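Local coordinates for protein cytochrome P450 (Novosphingobium aromaticivorans, PDB 3OFT) that belongs to the cytochrome P450 family and holds a haem, protoporphyrin IX with its iron, inside a mostly helical fold, at residues A[68-73]-A[88-93]; A[81-86]-A[224-229]; A[275-280]-A[320-325]; A[310-315]-A[333-338]. All coordinates share one frame; numbering follows the deposited sequence.

Interaction 1. Residues A[68-73]-A[88-93]; sequences SSQCLA and QQDGAE
D90 receives two donors from 68-73, one on each carboxylate oxygen. S68 OG gives its hydrogen to D90 OD2 at 2.5 Å, while S69 N reaches D90 OD1 at 3.0 Å, almost straight (178°). Both oxygens use their syn lone pairs, so the two donors come in side by side at the same edge of the carboxylate. With CG beside its backbone N (chi1 -61°), D90 turns its carboxylate to them. S68 OG also accepts from Q70 N at 3.0 Å, closing an ST turn while it donates to D90.

The tight part is the buried middle, where the CA atoms of Q70 and Q88 are 4.6 Å apart. There the chains exchange CA-H...O contacts, Q88 CA to S69 O at 3.5 Å and Q70 CA to Q88 O at 3.6 Å, and the L72 side chain leans obliquely across the chain of Q88. On the solvent side lies the exposed side chain of Q70; D90, though partly exposed, is firmly bonded.

L72 also touches the bound (2R,5R)-hexane-2,5-diol and packs on L78 and M82 of helix 78-82. S68 pairs by its backbone with N286 of strand 282-287, and D90 belongs to the turn leading into helix 91-104.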
# COMPACT_ATOMS: atom_id res chain seq x y z
N SER A 68 18.61 5.36 3.75
CA SER A 68 17.86 6.50 3.24
C SER A 68 16.71 6.03 2.40
O SER A 68 16.78 4.98 1.72
CB SER A 68 18.78 7.43 2.40
OG SER A 68 18.08 8.49 1.71
N SER A 69 15.67 6.85 2.43
CA SER A 69 14.44 6.63 1.66
C SER A 69 14.50 7.37 0.34
O SER A 69 13.52 7.39 -0.43
CB SER A 69 13.21 7.10 2.43
OG SER A 69 12.95 6.22 3.51
N GLN A 70 15.65 7.99 0.06
CA GLN A 70 15.72 8.85 -1.11
C GLN A 70 15.51 8.15 -2.43
O GLN A 70 14.89 8.71 -3.35
CB GLN A 70 17.11 9.48 -1.20
CG GLN A 70 17.06 10.81 -1.75
CD GLN A 70 17.14 11.78 -0.62
OE1 GLN A 70 16.34 11.72 0.34
NE2 GLN A 70 18.13 12.68 -0.69
N CYS A 71 16.06 6.94 -2.55
CA CYS A 71 16.09 6.23 -3.86
C CYS A 71 14.69 5.88 -4.44
O CYS A 71 14.51 5.83 -5.66
CB CYS A 71 16.97 4.97 -3.74
SG CYS A 71 16.31 3.63 -2.62
N LEU A 72 13.72 5.63 -3.56
CA LEU A 72 12.33 5.22 -3.91
C LEU A 72 12.22 3.79 -4.45
O LEU A 72 11.36 3.03 -4.03
CB LEU A 72 11.61 6.19 -4.87
CG LEU A 72 10.13 5.92 -5.24
CD1 LEU A 72 9.27 6.06 -3.98
CD2 LEU A 72 9.60 6.89 -6.30
N ALA A 73 13.09 3.45 -5.41
CA ALA A 73 12.96 2.18 -6.08
C ALA A 73 14.28 1.71 -6.61
O ALA A 73 15.23 2.53 -6.80
CB ALA A 73 11.94 2.25 -7.22
N GLN A 88 9.99 10.18 0.43
CA GLN A 88 11.41 10.13 0.03
C GLN A 88 12.31 11.01 0.83
O GLN A 88 13.48 11.13 0.48
CB GLN A 88 11.55 10.47 -1.45
CG GLN A 88 11.05 9.35 -2.37
CD GLN A 88 11.20 9.74 -3.83
OE1 GLN A 88 12.31 9.84 -4.38
NE2 GLN A 88 10.10 9.95 -4.45
N GLN A 89 11.82 11.63 1.91
CA GLN A 89 12.71 12.49 2.70
C GLN A 89 13.35 11.78 3.89
O GLN A 89 12.84 10.77 4.34
CB GLN A 89 11.93 13.71 3.18
CG GLN A 89 11.28 14.43 1.99
CD GLN A 89 10.39 15.55 2.48
OE1 GLN A 89 9.46 15.33 3.25
NE2 GLN A 89 10.67 16.76 2.02
N ASP A 90 14.47 12.33 4.37
CA ASP A 90 15.15 11.82 5.56
C ASP A 90 15.22 12.89 6.65
O ASP A 90 15.09 14.08 6.36
CB ASP A 90 16.58 11.40 5.22
CG ASP A 90 16.65 10.28 4.17
OD1 ASP A 90 15.89 9.28 4.23
OD2 ASP A 90 17.55 10.38 3.28
N GLY A 91 15.41 12.42 7.88
CA GLY A 91 15.91 13.24 9.00
C GLY A 91 14.97 14.36 9.40
O GLY A 91 13.77 14.19 9.43
N ALA A 92 15.54 15.51 9.75
CA ALA A 92 14.73 16.67 10.13
C ALA A 92 13.80 17.16 9.03
O ALA A 92 12.71 17.65 9.33
CB ALA A 92 15.65 17.80 10.61
N GLU A 93 14.22 17.07 7.77
CA GLU A 93 13.36 17.54 6.67
C GLU A 93 12.09 16.70 6.63
O GLU A 93 10.99 17.23 6.56
CB GLU A 93 14.10 17.48 5.32
CG GLU A 93 13.25 18.00 4.18
CD GLU A 93 14.03 18.04 2.87
OE1 GLU A 93 13.61 17.39 1.88
OE2 GLU A 93 15.07 18.71 2.83

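Interaction 2. Residues A[81-86]-A[224-229]; sequences VMQFIP and ARRMCR. With HEM (protoporphyrin IX containing Fe), chain D.
Two arginines of helix 221-252, R226 and R229, reach the carbonyls at the end of helix 78-82, where Q83 leaves helical geometry with positive phi. By hydrogen bonding, R226 NE meets Q83 O at 2.8 Å, nearly straight (169°) and on a lone pair in the carbonyl plane. R229 NH1 meets M82 O at 2.7 Å, but from 38° above the plane of that carbonyl. The bend of R226 at chi3 (64°) swings its guanidinium over to Q83. A weak backbone bond, I85 N to R226 O at 3.4 Å, adds a third link, and water 1 bridges R226 NH2 to F84 O.

In packing contacts, I85 CD1 sits 3.5 Å above the centre of the R226 guanidinium. Q83 OE1 lies over the opposite face, the two side chains running side by side, while Q83 NE2 bonds G79 O. F84 CE1 lies 3.4 Å from R229 CG, and M227 CA offers a CA-H...O contact to I85 O at 3.3 Å.

Among charges, the R229 guanidinium has a second partner: NH2 forms a salt bridge with D187.

P86, after a cis peptide, belongs to the haem pocket. The pairing is that of the P450 fold, with the B-C loop region packed on the long distal helix, here 221-252.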
# COMPACT_ATOMS: atom_id res chain seq x y z
N VAL A 81 12.53 11.42 -10.40
CA VAL A 81 11.36 12.09 -10.97
C VAL A 81 10.25 12.37 -9.94
O VAL A 81 9.71 13.48 -9.86
CB VAL A 81 10.82 11.32 -12.20
CG1 VAL A 81 9.49 11.90 -12.69
CG2 VAL A 81 11.88 11.40 -13.37
N MET A 82 9.89 11.35 -9.17
CA MET A 82 8.71 11.47 -8.31
C MET A 82 8.88 12.42 -7.13
O MET A 82 7.94 13.15 -6.83
CB MET A 82 8.16 10.10 -7.91
CG MET A 82 7.54 9.37 -9.12
SD MET A 82 6.04 10.16 -9.75
CE MET A 82 5.69 9.00 -11.07
N GLN A 83 10.05 12.42 -6.48
CA GLN A 83 10.35 13.38 -5.41
C GLN A 83 9.18 13.49 -4.42
O GLN A 83 8.79 14.59 -3.98
CB GLN A 83 10.69 14.78 -5.99
CG GLN A 83 11.95 14.74 -6.85
CD GLN A 83 13.14 14.64 -5.94
OE1 GLN A 83 13.46 15.58 -5.25
NE2 GLN A 83 13.77 13.46 -5.91
N PHE A 84 8.65 12.34 -4.02
CA PHE A 84 7.49 12.31 -3.11
C PHE A 84 7.77 12.90 -1.74
O PHE A 84 8.82 12.69 -1.13
CB PHE A 84 7.05 10.86 -2.89
CG PHE A 84 6.36 10.25 -4.05
CD1 PHE A 84 5.25 10.84 -4.60
CD2 PHE A 84 6.77 9.00 -4.53
CE1 PHE A 84 4.57 10.24 -5.66
CE2 PHE A 84 6.08 8.40 -5.57
CZ PHE A 84 4.98 9.02 -6.14
N ILE A 85 6.80 13.66 -1.24
CA ILE A 85 6.87 14.18 0.12
C ILE A 85 5.69 13.61 0.95
O ILE A 85 4.53 13.71 0.52
CB ILE A 85 6.79 15.73 0.14
CG1 ILE A 85 8.11 16.34 -0.35
CG2 ILE A 85 6.49 16.24 1.57
CD1 ILE A 85 7.96 17.91 -0.48
N PRO A 86 5.96 13.04 2.13
CA PRO A 86 7.21 12.86 2.86
C PRO A 86 7.98 11.57 2.49
O PRO A 86 9.04 11.35 3.04
CB PRO A 86 6.75 12.80 4.33
CG PRO A 86 5.32 12.41 4.28
CD PRO A 86 4.81 12.53 2.89
N ALA A 224 3.88 21.47 -2.28
CA ALA A 224 2.47 21.06 -2.37
C ALA A 224 2.30 20.06 -3.50
O ALA A 224 1.63 19.07 -3.32
CB ALA A 224 1.53 22.32 -2.60
N ARG A 225 2.89 20.33 -4.68
CA ARG A 225 2.77 19.36 -5.79
C ARG A 225 3.26 17.95 -5.38
O ARG A 225 2.59 16.98 -5.66
CB ARG A 225 3.58 19.75 -7.04
CG ARG A 225 3.20 21.09 -7.72
CD ARG A 225 3.96 21.21 -9.03
NE ARG A 225 3.77 22.53 -9.65
CZ ARG A 225 4.63 23.54 -9.55
NH1 ARG A 225 5.79 23.38 -8.89
NH2 ARG A 225 4.32 24.71 -10.12
N ARG A 226 4.45 17.90 -4.78
CA ARG A 226 5.13 16.64 -4.35
C ARG A 226 4.35 15.93 -3.27
O ARG A 226 4.27 14.69 -3.27
CB ARG A 226 6.54 16.97 -3.79
CG ARG A 226 7.45 17.46 -4.96
CD ARG A 226 8.68 18.19 -4.47
NE ARG A 226 9.55 17.31 -3.70
CZ ARG A 226 10.52 17.71 -2.89
NH1 ARG A 226 10.75 19.01 -2.73
NH2 ARG A 226 11.23 16.80 -2.21
N MET A 227 3.83 16.69 -2.31
CA MET A 227 3.07 16.06 -1.21
C MET A 227 1.73 15.48 -1.70
O MET A 227 1.34 14.34 -1.34
CB MET A 227 2.85 17.07 -0.08
CG MET A 227 2.21 16.52 1.18
SD MET A 227 0.42 16.54 1.03
CE MET A 227 0.10 18.30 0.86
N CYS A 228 1.03 16.28 -2.50
CA CYS A 228 -0.25 15.87 -3.06
C CYS A 228 -0.14 14.67 -3.96
O CYS A 228 -1.02 13.80 -3.90
CB CYS A 228 -0.91 17.04 -3.80
SG CYS A 228 -1.53 18.29 -2.61
N ARG A 229 0.93 14.61 -4.79
CA ARG A 229 1.26 13.42 -5.59
C ARG A 229 1.46 12.17 -4.71
O ARG A 229 1.01 11.06 -5.08
CB ARG A 229 2.57 13.71 -6.39
CG ARG A 229 3.09 12.73 -7.41
CD ARG A 229 4.53 13.19 -7.86
NE ARG A 229 4.46 14.57 -8.30
CZ ARG A 229 5.42 15.50 -8.24
NH1 ARG A 229 6.64 15.32 -7.76
NH2 ARG A 229 5.10 16.69 -8.68
CHA HEM D . 3.88 5.17 3.82
CHB HEM D . 1.55 0.94 3.21
CHC HEM D . -2.59 3.33 2.60
CHD HEM D . -0.14 7.45 2.17
C1A HEM D . 3.57 3.83 3.77
C2A HEM D . 4.51 2.77 4.06
C3A HEM D . 3.90 1.60 3.91
C4A HEM D . 2.53 1.87 3.46
CMA HEM D . 4.59 0.22 4.08
CAA HEM D . 5.98 2.96 4.54
CBA HEM D . 6.83 3.21 3.32
CGA HEM D . 8.31 3.31 3.66
O1A HEM D . 9.11 3.65 2.73
O2A HEM D . 8.76 3.06 4.82
C1B HEM D . 0.21 1.20 3.00
C2B HEM D . -0.84 0.22 2.89
C3B HEM D . -1.99 0.91 2.73
C4B HEM D . -1.68 2.33 2.73
CMB HEM D . -0.62 -1.30 2.98
CAB HEM D . -3.43 0.45 2.53
CBB HEM D . -3.79 -0.85 2.43
C1C HEM D . -2.35 4.67 2.42
C2C HEM D . -3.34 5.72 2.26
C3C HEM D . -2.63 6.87 2.11
C4C HEM D . -1.22 6.58 2.27
CMC HEM D . -4.89 5.50 2.21
CAC HEM D . -3.09 8.33 1.92
CBC HEM D . -4.22 8.65 1.29
C1D HEM D . 1.13 7.23 2.60
C2D HEM D . 2.15 8.27 2.67
C3D HEM D . 3.37 7.56 3.23
C4D HEM D . 3.02 6.18 3.39
CMD HEM D . 1.99 9.79 2.33
CAD HEM D . 4.73 8.26 3.51
CBD HEM D . 4.79 8.46 5.04
CGD HEM D . 6.20 8.98 5.33
O1D HEM D . 7.12 8.86 4.50
O2D HEM D . 6.45 9.47 6.44
NA HEM D . 2.36 3.24 3.43
NB HEM D . -0.36 2.46 2.94
NC HEM D . -1.09 5.23 2.48
ND HEM D . 1.68 6.02 3.00
FE HEM D . 0.63 4.25 3.03
O HOH W 1 11.26 14.00 -2.12
O HOH W 2 1.11 4.13 0.69

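Interaction 3. Residues A[275-280]-A[320-325]; sequences MRRYPT and APEEVR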
# COMPACT_ATOMS: atom_id res chain seq x y z
N MET A 275 -5.38 -7.54 7.56
CA MET A 275 -4.29 -6.61 7.16
C MET A 275 -2.91 -7.15 7.55
O MET A 275 -1.95 -7.02 6.80
CB MET A 275 -4.52 -5.18 7.66
CG MET A 275 -5.79 -4.58 7.05
SD MET A 275 -6.34 -2.97 7.69
CE MET A 275 -5.11 -1.92 6.95
N ARG A 276 -2.84 -7.83 8.68
CA ARG A 276 -1.61 -8.48 9.13
C ARG A 276 -1.33 -9.67 8.22
O ARG A 276 -0.17 -9.94 7.88
CB ARG A 276 -1.78 -8.99 10.60
CG ARG A 276 -0.53 -9.60 11.17
CD ARG A 276 -0.84 -10.65 12.27
NE ARG A 276 -1.73 -11.75 11.82
CZ ARG A 276 -1.33 -12.84 11.15
NH1 ARG A 276 -0.07 -12.99 10.73
NH2 ARG A 276 -2.24 -13.77 10.83
N ARG A 277 -2.39 -10.39 7.84
CA ARG A 277 -2.25 -11.70 7.15
C ARG A 277 -1.83 -11.54 5.68
O ARG A 277 -1.16 -12.42 5.12
CB ARG A 277 -3.61 -12.45 7.19
CG ARG A 277 -3.70 -13.77 6.38
CD ARG A 277 -2.68 -14.84 6.83
NE ARG A 277 -2.76 -16.04 5.95
CZ ARG A 277 -2.15 -16.17 4.77
NH1 ARG A 277 -1.45 -15.17 4.26
NH2 ARG A 277 -2.32 -17.28 4.06
N TYR A 278 -2.27 -10.44 5.04
CA TYR A 278 -2.05 -10.27 3.57
C TYR A 278 -1.28 -9.02 3.15
O TYR A 278 -1.77 -8.27 2.27
CB TYR A 278 -3.38 -10.34 2.76
CG TYR A 278 -4.12 -11.64 3.02
CD1 TYR A 278 -3.62 -12.85 2.51
CD2 TYR A 278 -5.28 -11.66 3.78
CE1 TYR A 278 -4.30 -14.09 2.75
CE2 TYR A 278 -5.97 -12.89 4.02
CZ TYR A 278 -5.48 -14.08 3.48
OH TYR A 278 -6.12 -15.30 3.69
N PRO A 279 -0.06 -8.83 3.70
CA PRO A 279 0.70 -7.65 3.32
C PRO A 279 1.37 -7.84 1.96
O PRO A 279 1.91 -8.94 1.66
CB PRO A 279 1.76 -7.57 4.44
CG PRO A 279 2.08 -9.07 4.72
CD PRO A 279 0.64 -9.63 4.74
N THR A 280 1.39 -6.79 1.14
CA THR A 280 1.98 -6.95 -0.18
C THR A 280 2.90 -5.80 -0.55
O THR A 280 3.28 -5.68 -1.73
CB THR A 280 0.91 -7.13 -1.27
OG1 THR A 280 0.09 -5.95 -1.37
CG2 THR A 280 0.04 -8.43 -1.03
N ALA A 320 2.42 -19.32 13.88
CA ALA A 320 1.34 -19.76 12.98
C ALA A 320 0.83 -18.59 12.14
O ALA A 320 -0.38 -18.33 12.08
CB ALA A 320 0.19 -20.43 13.78
N PRO A 321 1.76 -17.89 11.48
CA PRO A 321 1.47 -16.58 10.85
C PRO A 321 0.40 -16.65 9.75
O PRO A 321 -0.24 -15.65 9.47
CB PRO A 321 2.85 -16.18 10.27
CG PRO A 321 3.56 -17.48 10.07
CD PRO A 321 3.13 -18.35 11.22
N GLU A 322 0.20 -17.81 9.13
CA GLU A 322 -0.79 -17.91 8.07
C GLU A 322 -2.24 -18.17 8.57
O GLU A 322 -3.20 -18.11 7.79
CB GLU A 322 -0.35 -18.91 6.99
CG GLU A 322 0.72 -18.30 6.08
CD GLU A 322 1.22 -19.24 5.02
OE1 GLU A 322 2.29 -18.94 4.46
OE2 GLU A 322 0.53 -20.25 4.73
N GLU A 323 -2.40 -18.41 9.87
CA GLU A 323 -3.74 -18.54 10.47
C GLU A 323 -4.34 -17.16 10.74
O GLU A 323 -3.65 -16.27 11.25
CB GLU A 323 -3.69 -19.37 11.77
CG GLU A 323 -3.10 -20.77 11.57
CD GLU A 323 -3.14 -21.67 12.82
OE1 GLU A 323 -3.74 -21.30 13.85
OE2 GLU A 323 -2.55 -22.77 12.77
N VAL A 324 -5.60 -16.97 10.38
CA VAL A 324 -6.33 -15.77 10.70
C VAL A 324 -6.96 -16.11 12.05
O VAL A 324 -7.80 -17.02 12.13
CB VAL A 324 -7.44 -15.48 9.64
CG1 VAL A 324 -8.38 -14.35 10.07
CG2 VAL A 324 -6.78 -15.16 8.27
N ARG A 325 -6.52 -15.43 13.11
CA ARG A 325 -7.02 -15.71 14.47
C ARG A 325 -7.08 -14.50 15.34
O ARG A 325 -6.39 -13.52 15.09
CB ARG A 325 -6.22 -16.80 15.15
CG ARG A 325 -4.77 -16.70 15.04
CD ARG A 325 -4.16 -18.05 15.44
NE ARG A 325 -4.51 -18.37 16.83
CZ ARG A 325 -4.90 -19.56 17.26
NH1 ARG A 325 -5.02 -20.60 16.43
NH2 ARG A 325 -5.18 -19.72 18.55
O HOH W 3 -3.17 -20.11 5.01
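R276 and R277 both carry CG anti to the backbone N (chi1 -177° and 174°), which sends their side chains off the end of helix 267-277 toward the turn 320-323. R276 then bends at chi3 and R277 already at chi2, so the neighbouring arginines present their nitrogens to successive carbonyls. R276 is the arginine of the P450 ExxR motif on the K helix; its NH2 forms a salt bridge with the motif glutamate, E273.

The other segment is a type I beta turn from A320 to E323, closed by E323 N to A320 O at 3.0 Å. R276 grips P321 O end-on with two nitrogens. NH1 lies at 2.9 Å from P321 O, in the carbonyl plane and on a lone pair, whereas NH2 donates to that same oxygen from 37° above the carbonyl plane. The oxygen itself lies in the guanidinium plane, so the guanidinium meets the turn edge-on.

R277 uses NE instead, bonding E322 O at 2.8 Å, with the donor tilted from the carbonyl plane. E322 CG rests 3.7 Å above the centre of one face of the R277 guanidinium, and Y278 CE1 lies over the opposite face, offset toward the rim. The E322 carboxylate does not bond to it: OE1 pairs with K31. V324 CG2 packs crosswise on R277 CG at 3.9 Å.

Toward solvent, water 3 accepts from R277 NH2 at 3.1 Å and donates a weak bond of 3.4 Å to E322 O.

Interaction 4. Residues A[310-315]-A[333-338]; sequences LHNLDP and IRHTTM. With HEM (protoporphyrin IX containing Fe), chain D.
The N312 amide meets three consecutive residues, H335, T336 and T337, and does most of the joining. Its OD1 accepts from T336 N at 2.9 Å (N-H...O 154°), with the donor in the carbonyl plane and on a lone pair. On the other branch, N312 ND2 gives only a weak bond to T337 OG1 at 3.0 Å; its stronger partner is R276 O. The H335 ring is turned 76° from the amide plane, and its CB comes to 3.6 Å from N312 OD1. Beside this, the side chains of H311 and T336 cross at about a right angle, CB to CB at 4.1 Å.

H335 has CG in the crowded position between backbone N and carbonyl carbon (chi1 61°). In this pose the ring edge turns back on its own chain, and ND1 accepts T337 N at 3.3 Å with that nitrogen in the ring plane. The arrangement belongs to the P450 core, where the short K' helix, 309-312, meets the end of the meander, which runs on into the cysteine-bearing haem-binding loop.

A second shell positions these groups. T337 OG1 is bonded to M275 O, T336 OG1 to R58 NH1, and the H311 ring meets F318 edge-to-face. Further on, M338 pairs by its backbone with C345. M338 CE lies 3.6 Å from haem NB, on the side of the macrocycle away from water 2, which sits 2.4 Å from the iron.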
# COMPACT_ATOMS: atom_id res chain seq x y z
N LEU A 310 7.81 -10.80 4.48
CA LEU A 310 8.80 -11.66 5.10
C LEU A 310 9.05 -11.30 6.57
O LEU A 310 9.79 -11.97 7.27
CB LEU A 310 10.09 -11.61 4.25
CG LEU A 310 10.30 -12.75 3.26
CD1 LEU A 310 9.10 -13.75 2.95
CD2 LEU A 310 11.27 -12.53 2.13
N HIS A 311 8.44 -10.22 7.06
CA HIS A 311 8.27 -10.08 8.53
C HIS A 311 6.97 -10.73 8.99
O HIS A 311 6.99 -11.69 9.80
CB HIS A 311 8.33 -8.61 8.97
CG HIS A 311 8.17 -8.40 10.45
ND1 HIS A 311 8.92 -9.08 11.39
CD2 HIS A 311 7.37 -7.57 11.15
CE1 HIS A 311 8.56 -8.70 12.60
NE2 HIS A 311 7.64 -7.77 12.48
N ASN A 312 5.84 -10.21 8.50
CA ASN A 312 4.52 -10.71 8.94
C ASN A 312 4.32 -12.21 8.84
O ASN A 312 3.72 -12.80 9.74
CB ASN A 312 3.38 -10.07 8.20
CG ASN A 312 3.25 -8.59 8.50
OD1 ASN A 312 4.24 -7.91 8.84
ND2 ASN A 312 2.04 -8.08 8.37
N LEU A 313 4.78 -12.81 7.76
CA LEU A 313 4.48 -14.22 7.55
C LEU A 313 5.65 -15.17 7.83
O LEU A 313 5.61 -16.34 7.40
CB LEU A 313 3.92 -14.43 6.13
CG LEU A 313 2.63 -13.65 5.81
CD1 LEU A 313 2.11 -14.11 4.46
CD2 LEU A 313 1.51 -13.83 6.90
N ASP A 314 6.69 -14.68 8.51
CA ASP A 314 7.88 -15.48 8.81
C ASP A 314 7.53 -16.16 10.15
O ASP A 314 7.34 -15.45 11.16
CB ASP A 314 9.11 -14.57 9.02
CG ASP A 314 10.39 -15.36 9.41
OD1 ASP A 314 10.29 -16.57 9.72
OD2 ASP A 314 11.51 -14.76 9.37
N PRO A 315 7.39 -17.50 10.14
CA PRO A 315 7.06 -18.25 11.38
C PRO A 315 8.09 -18.04 12.49
O PRO A 315 7.78 -18.25 13.67
CB PRO A 315 7.00 -19.71 10.93
CG PRO A 315 7.49 -19.79 9.54
CD PRO A 315 7.68 -18.39 8.98
N ILE A 333 0.83 -1.76 14.89
CA ILE A 333 2.21 -1.25 14.86
C ILE A 333 3.27 -2.33 15.04
O ILE A 333 4.41 -2.15 14.58
CB ILE A 333 2.37 -0.02 15.84
CG1 ILE A 333 3.46 0.95 15.37
CG2 ILE A 333 2.51 -0.47 17.27
CD1 ILE A 333 3.31 2.37 15.93
N ARG A 334 2.92 -3.47 15.66
CA ARG A 334 3.91 -4.52 15.91
C ARG A 334 4.22 -5.39 14.69
O ARG A 334 5.18 -6.15 14.70
CB ARG A 334 3.53 -5.39 17.11
CG ARG A 334 3.84 -4.65 18.44
CD ARG A 334 3.35 -5.42 19.64
NE ARG A 334 4.16 -6.60 19.93
CZ ARG A 334 3.78 -7.62 20.70
NH1 ARG A 334 2.58 -7.64 21.26
NH2 ARG A 334 4.62 -8.64 20.91
N HIS A 335 3.41 -5.27 13.65
CA HIS A 335 3.80 -5.92 12.40
C HIS A 335 4.12 -4.84 11.36
O HIS A 335 4.18 -3.64 11.68
CB HIS A 335 2.74 -6.95 11.93
CG HIS A 335 1.39 -6.35 11.64
ND1 HIS A 335 1.12 -5.65 10.49
CD2 HIS A 335 0.24 -6.41 12.33
CE1 HIS A 335 -0.14 -5.24 10.51
NE2 HIS A 335 -0.71 -5.73 11.60
N THR A 336 4.35 -5.27 10.13
CA THR A 336 5.03 -4.40 9.16
C THR A 336 4.17 -4.07 7.94
O THR A 336 4.67 -3.52 6.96
CB THR A 336 6.44 -4.99 8.85
OG1 THR A 336 7.17 -5.09 10.09
CG2 THR A 336 7.25 -4.10 7.93
N THR A 337 2.86 -4.36 8.00
CA THR A 337 2.00 -4.05 6.83
C THR A 337 2.12 -2.57 6.43
O THR A 337 2.19 -2.24 5.23
CB THR A 337 0.51 -4.42 7.06
OG1 THR A 337 0.44 -5.82 7.29
CG2 THR A 337 -0.33 -4.06 5.80
N MET A 338 2.19 -1.69 7.43
CA MET A 338 2.23 -0.26 7.21
C MET A 338 3.65 0.30 7.36
O MET A 338 3.84 1.51 7.37
CB MET A 338 1.28 0.41 8.21
CG MET A 338 -0.13 -0.21 8.23
SD MET A 338 -0.95 -0.16 6.64
CE MET A 338 -0.91 1.53 6.37
CHA HEM D . 3.88 5.17 3.82
CHB HEM D . 1.55 0.94 3.21
CHC HEM D . -2.59 3.33 2.60
CHD HEM D . -0.14 7.45 2.17
C1A HEM D . 3.57 3.83 3.77
C2A HEM D . 4.51 2.77 4.06
C3A HEM D . 3.90 1.60 3.91
C4A HEM D . 2.53 1.87 3.46
CMA HEM D . 4.59 0.22 4.08
CAA HEM D . 5.98 2.96 4.54
CBA HEM D . 6.83 3.21 3.32
CGA HEM D . 8.31 3.31 3.66
O1A HEM D . 9.11 3.65 2.73
O2A HEM D . 8.76 3.06 4.82
C1B HEM D . 0.21 1.20 3.00
C2B HEM D . -0.84 0.22 2.89
C3B HEM D . -1.99 0.91 2.73
C4B HEM D . -1.68 2.33 2.73
CMB HEM D . -0.62 -1.30 2.98
CAB HEM D . -3.43 0.45 2.53
CBB HEM D . -3.79 -0.85 2.43
C1C HEM D . -2.35 4.67 2.42
C2C HEM D . -3.34 5.72 2.26
C3C HEM D . -2.63 6.87 2.11
C4C HEM D . -1.22 6.58 2.27
CMC HEM D . -4.89 5.50 2.21
CAC HEM D . -3.09 8.33 1.92
CBC HEM D . -4.22 8.65 1.29
C1D HEM D . 1.13 7.23 2.60
C2D HEM D . 2.15 8.27 2.67
C3D HEM D . 3.37 7.56 3.23
C4D HEM D . 3.02 6.18 3.39
CMD HEM D . 1.99 9.79 2.33
CAD HEM D . 4.73 8.26 3.51
CBD HEM D . 4.79 8.46 5.04
CGD HEM D . 6.20 8.98 5.33
O1D HEM D . 7.12 8.86 4.50
O2D HEM D . 6.45 9.47 6.44
NA HEM D . 2.36 3.24 3.43
NB HEM D . -0.36 2.46 2.94
NC HEM D . -1.09 5.23 2.48
ND HEM D . 1.68 6.02 3.00
FE HEM D . 0.63 4.25 3.03
O HOH W 2 1.11 4.13 0.69

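The four contacts form two touching pairs; interactions 2 and 4 reach the haem, while in interaction 3 the R276 side chain lies about 11 Å from it. Interactions 1 and 2, with centres about 12 Å apart, meet where L72 CD2 lies 3.9 Å from both M82 CB and F84 CE2, close to the bound (2R,5R)-hexane-2,5-diol. Interactions 3 and 4 are closer, about 8 Å between centres, and pack through R276 CG on H335 CD2 and R277 O on L313 CD2, each at 3.5 Å. Interactions 2 and 4 lie on opposite sides of the chain's centre, about 27 Å apart between centres: P86 packs on a propionate, while T337 and M338 approach the porphyrin itself.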